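Local coordinates for putative lipoate-protein ligase A subunit 2 (Thermoplasma acidophilum DSM 1728, PDB 3R07) that is probably subunit 2 of a lipoate-protein ligase A, a member of the family formed by the C-terminal part of bacterial lipoate-protein ligases, at residues B[66-69]-B[70-74]; B[41-44]-B[45-48]. One frame throughout, in Å; residues are numbered along the deposited sequence.

Contact 1. Residues B[66-69]-B[70-74]; sequences IRDF and YNQGV
Tyr70 closes a regular turn of helix 62-70 onto Ile66: its N sits 3.0 Å from Ile66 O, with an almost straight N-H...O angle of 175°. Asn71 N follows with a bond to Arg67 O at 3.1 Å. Beyond this the helical pattern tightens. Gln72 N gives its main bond to Phe69 O, 3.2 Å away and well above that carbonyl's plane, and a weak one to Asp68 O; Gly73 N bonds to Tyr70 O at 2.7 Å. The last amides thus turn to carbonyls only three residues back. Gly73 then leaves the helix with positive phi, a backbone shape that glycine accepts readily.

On the apolar side, Phe69 has CG anti to its backbone N (chi1 176°), and the ring projects from the side of the helix. There its edge meets the face of Tyr70 in an offset edge-to-face pair, centroids 5.7 Å apart and planes at 84°. Val74, returning after the glycine, sets CG2 over one Phe69 face, 4.1 Å from CZ. A compact branched residue suits this place against a flat ring.

The helix end lies between two others: Ile66 and Tyr70 pack on Phe84 of helix 83-88, where Ile66 also meets Ile85 and Leu88, while Phe69 rests on Arg49 and Leu50 of helix 46-54.

Contact 2. Residues B[41-44]-B[45-48]; sequences MFPE and DSIN
Glu44 and Ser46 meet across a type I beta turn running from Pro43 to Ser46, with Asp45 between them. Ser46 reaches back to Pro43 O twice, both times weakly: through its backbone N at 3.4 Å and through its OG at 3.2 Å. The OG stands beside the backbone N, anti to the carbonyl carbon (chi1 -65°), and from there it also lies against Pro43, 3.2 Å from CD. Serine suits the place because it is small enough to be buried here yet brings a hydroxyl to the turn carbonyl.

Glu44 contributes chiefly through its backbone and CB. Its O receives a weak but nearly straight bond from Ile47 N (3.4 Å, 169°), and Ile47 CG2 packs on the same oxygen. Its side chain bends at chi2, which sets the carboxylate beside the Phe42 ring; Glu44 also packs on an aromatic side chain of the other protein chain of the assembly. Asp45 faces outward at the surface, with OD1 3.8 Å from Pro43 CB. Its acidic group, just before the helix, would probably be favoured by the positive end of the helix dipole.

Met41, extended up to its sulfur, lays SD 3.5 Å from Ile47 N; the bend at chi3 then brings CE to Ile47 CD1 at 3.9 Å. Methionine's length and flexibility let it bridge the turn.

A cis peptide precedes Pro43, whose ring helps fix the backbone where the chain changes direction. The whole is a beta turn feeding directly into the first turn of helix 46-54.

Contact 2 begins helix 46-54 and contact 1 ends helix 62-70, the next helix in the chain; their centres are 11 Å apart and they pack directly together. Phe69 CE1 comes within 3.2 Å of Ser46 O, at the helix start. Val74 packs against residues 41-46, with CG1 3.7 Å from Phe42 O and 3.9 Å from Met41 CG, and CG2 3.8 Å from Ser46 OG. Just past Val74, a backbone hydrogen bond joins Phe42 to Ile75, so main chain and side chains both tie the two loops. Contact 2 also packs on the other protein chain of the assembly, whereas 66-74 is touched by none.

Contact 1. Residues B[66-69]-B[70-74]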
loop_
_atom_site.group_PDB
_atom_site.type_symbol
_atom_site.label_atom_id
_atom_site.label_comp_id
_atom_site.label_asym_id
_atom_site.label_seq_id
_atom_site.Cartn_x
_atom_site.Cartn_y
_atom_site.Cartn_z
ATOM N N ILE B 66 -24.739 2.162 4.514
ATOM C CA ILE B 66 -23.703 2.135 3.480
ATOM C C ILE B 66 -23.877 3.309 2.497
ATOM O O ILE B 66 -22.947 4.128 2.306
ATOM C CB ILE B 66 -23.646 0.769 2.739
ATOM C CG1 ILE B 66 -22.663 -0.201 3.399
ATOM C CG2 ILE B 66 -23.122 0.937 1.328
ATOM C CD1 ILE B 66 -22.454 -0.012 4.870
ATOM N N ARG B 67 -25.077 3.389 1.904
ATOM C CA ARG B 67 -25.426 4.410 0.918
ATOM C C ARG B 67 -25.310 5.798 1.522
ATOM O O ARG B 67 -24.833 6.711 0.856
ATOM C CB ARG B 67 -26.828 4.176 0.339
ATOM C CG ARG B 67 -27.006 2.824 -0.366
ATOM C CD ARG B 67 -28.286 2.781 -1.239
ATOM N NE ARG B 67 -28.792 1.415 -1.485
ATOM C CZ ARG B 67 -28.217 0.501 -2.280
ATOM N NH1 ARG B 67 -27.080 0.765 -2.925
ATOM N NH2 ARG B 67 -28.775 -0.700 -2.423
ATOM N N ASP B 68 -25.725 5.948 2.780
ATOM C CA ASP B 68 -25.580 7.224 3.502
ATOM C C ASP B 68 -24.113 7.650 3.522
ATOM O O ASP B 68 -23.767 8.697 2.959
ATOM C CB ASP B 68 -26.167 7.127 4.931
ATOM C CG ASP B 68 -25.573 8.162 5.919
ATOM O OD1 ASP B 68 -24.485 8.722 5.664
ATOM O OD2 ASP B 68 -26.185 8.401 6.987
ATOM N N PHE B 69 -23.292 6.823 4.185
ATOM C CA PHE B 69 -21.829 6.915 4.296
ATOM C C PHE B 69 -21.140 7.416 3.032
ATOM O O PHE B 69 -20.418 8.419 3.071
ATOM C CB PHE B 69 -21.316 5.516 4.666
ATOM C CG PHE B 69 -19.819 5.372 4.732
ATOM C CD1 PHE B 69 -19.087 5.985 5.739
ATOM C CD2 PHE B 69 -19.159 4.558 3.823
ATOM C CE1 PHE B 69 -17.728 5.824 5.819
ATOM C CE2 PHE B 69 -17.795 4.392 3.892
ATOM C CZ PHE B 69 -17.076 5.028 4.899
ATOM N N TYR B 70 -21.368 6.708 1.925
ATOM C CA TYR B 70 -20.926 7.145 0.608
ATOM C C TYR B 70 -21.432 8.559 0.175
ATOM O O TYR B 70 -20.660 9.348 -0.386
ATOM C CB TYR B 70 -21.288 6.094 -0.434
ATOM C CG TYR B 70 -20.305 4.948 -0.548
ATOM C CD1 TYR B 70 -19.345 4.929 -1.561
ATOM C CD2 TYR B 70 -20.344 3.867 0.333
ATOM C CE1 TYR B 70 -18.440 3.873 -1.688
ATOM C CE2 TYR B 70 -19.435 2.797 0.216
ATOM C CZ TYR B 70 -18.489 2.810 -0.798
ATOM O OH TYR B 70 -17.589 1.770 -0.937
ATOM N N ASN B 71 -22.701 8.884 0.437
ATOM C CA ASN B 71 -23.231 10.231 0.138
ATOM C C ASN B 71 -22.596 11.375 0.952
ATOM O O ASN B 71 -22.900 12.552 0.707
ATOM C CB ASN B 71 -24.763 10.280 0.282
ATOM C CG ASN B 71 -25.464 9.266 -0.594
ATOM O OD1 ASN B 71 -24.998 8.924 -1.683
ATOM N ND2 ASN B 71 -26.591 8.764 -0.114
ATOM N N GLN B 72 -21.737 11.045 1.920
ATOM C CA GLN B 72 -20.912 12.075 2.566
ATOM C C GLN B 72 -19.623 12.284 1.785
ATOM O O GLN B 72 -18.764 13.049 2.204
ATOM C CB GLN B 72 -20.608 11.746 4.029
ATOM C CG GLN B 72 -21.779 11.980 4.969
ATOM C CD GLN B 72 -21.766 11.023 6.151
ATOM O OE1 GLN B 72 -21.188 11.313 7.204
ATOM N NE2 GLN B 72 -22.409 9.870 5.981
ATOM N N GLY B 73 -19.508 11.587 0.651
ATOM C CA GLY B 73 -18.406 11.756 -0.298
ATOM C C GLY B 73 -17.135 11.019 0.077
ATOM O O GLY B 73 -16.126 11.648 0.383
ATOM N N VAL B 74 -17.184 9.687 0.046
ATOM C CA VAL B 74 -16.030 8.854 0.373
ATOM C C VAL B 74 -15.534 8.176 -0.910
ATOM O O VAL B 74 -16.334 7.685 -1.707
ATOM C CB VAL B 74 -16.367 7.839 1.519
ATOM C CG1 VAL B 74 -15.253 6.823 1.735
ATOM C CG2 VAL B 74 -16.625 8.581 2.833
#

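Contact 2. Residues B[41-44]-B[45-48]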
loop_
_atom_site.group_PDB
_atom_site.type_symbol
_atom_site.label_atom_id
_atom_site.label_comp_id
_atom_site.label_asym_id
_atom_site.label_seq_id
_atom_site.Cartn_x
_atom_site.Cartn_y
_atom_site.Cartn_z
ATOM N N MET B 41 -9.266 4.006 0.761
ATOM C CA MET B 41 -10.398 4.734 1.248
ATOM C C MET B 41 -9.886 6.072 1.700
ATOM O O MET B 41 -9.019 6.155 2.589
ATOM C CB MET B 41 -11.033 3.998 2.423
ATOM C CG MET B 41 -12.256 4.689 2.997
ATOM S SD MET B 41 -13.028 3.705 4.301
ATOM C CE MET B 41 -13.868 2.385 3.414
ATOM N N PHE B 42 -10.422 7.125 1.075
ATOM C CA PHE B 42 -10.127 8.502 1.472
ATOM C C PHE B 42 -11.432 9.230 1.768
ATOM O O PHE B 42 -12.394 9.111 1.005
ATOM C CB PHE B 42 -9.337 9.223 0.383
ATOM C CG PHE B 42 -8.228 8.396 -0.203
ATOM C CD1 PHE B 42 -6.927 8.488 0.305
ATOM C CD2 PHE B 42 -8.481 7.514 -1.253
ATOM C CE1 PHE B 42 -5.902 7.710 -0.226
ATOM C CE2 PHE B 42 -7.439 6.734 -1.793
ATOM C CZ PHE B 42 -6.161 6.832 -1.277
ATOM N N PRO B 43 -11.474 9.971 2.885
ATOM C CA PRO B 43 -10.362 10.036 3.841
ATOM C C PRO B 43 -10.076 8.662 4.470
ATOM O O PRO B 43 -10.918 7.778 4.410
ATOM C CB PRO B 43 -10.834 11.062 4.888
ATOM C CG PRO B 43 -11.912 11.833 4.209
ATOM C CD PRO B 43 -12.585 10.844 3.282
ATOM N N GLU B 44 -8.898 8.482 5.053
ATOM C CA GLU B 44 -8.502 7.165 5.541
ATOM C C GLU B 44 -9.280 6.810 6.817
ATOM O O GLU B 44 -9.652 5.655 7.026
ATOM C CB GLU B 44 -6.970 7.075 5.739
ATOM C CG GLU B 44 -6.123 7.239 4.455
ATOM C CD GLU B 44 -5.829 8.724 4.069
ATOM O OE1 GLU B 44 -6.518 9.663 4.554
ATOM O OE2 GLU B 44 -4.897 8.964 3.271
ATOM N N ASP B 45 -9.536 7.804 7.666
ATOM C CA ASP B 45 -10.259 7.553 8.915
ATOM C C ASP B 45 -11.783 7.505 8.762
ATOM O O ASP B 45 -12.498 7.361 9.741
ATOM C CB ASP B 45 -9.833 8.514 10.020
ATOM C CG ASP B 45 -9.919 9.963 9.598
ATOM O OD1 ASP B 45 -9.668 10.265 8.396
ATOM O OD2 ASP B 45 -10.220 10.812 10.478
ATOM N N SER B 46 -12.257 7.585 7.525
ATOM C CA SER B 46 -13.624 7.212 7.185
ATOM C C SER B 46 -13.965 5.752 7.533
ATOM O O SER B 46 -15.134 5.412 7.726
ATOM C CB SER B 46 -13.866 7.433 5.695
ATOM O OG SER B 46 -13.778 8.813 5.390
ATOM N N ILE B 47 -12.962 4.884 7.590
ATOM C CA ILE B 47 -13.176 3.524 8.038
ATOM C C ILE B 47 -13.709 3.501 9.467
ATOM O O ILE B 47 -14.513 2.654 9.812
ATOM C CB ILE B 47 -11.881 2.665 7.924
ATOM C CG1 ILE B 47 -12.214 1.170 7.999
ATOM C CG2 ILE B 47 -10.845 3.075 8.957
ATOM C CD1 ILE B 47 -13.089 0.675 6.848
ATOM N N ASN B 48 -13.250 4.427 10.299
ATOM C CA ASN B 48 -13.746 4.517 11.676
ATOM C C ASN B 48 -15.177 5.029 11.765
ATOM O O ASN B 48 -15.894 4.687 12.693
ATOM C CB ASN B 48 -12.853 5.426 12.505
ATOM C CG ASN B 48 -11.450 4.922 12.598
ATOM O OD1 ASN B 48 -10.508 5.672 12.387
ATOM N ND2 ASN B 48 -11.294 3.637 12.907
#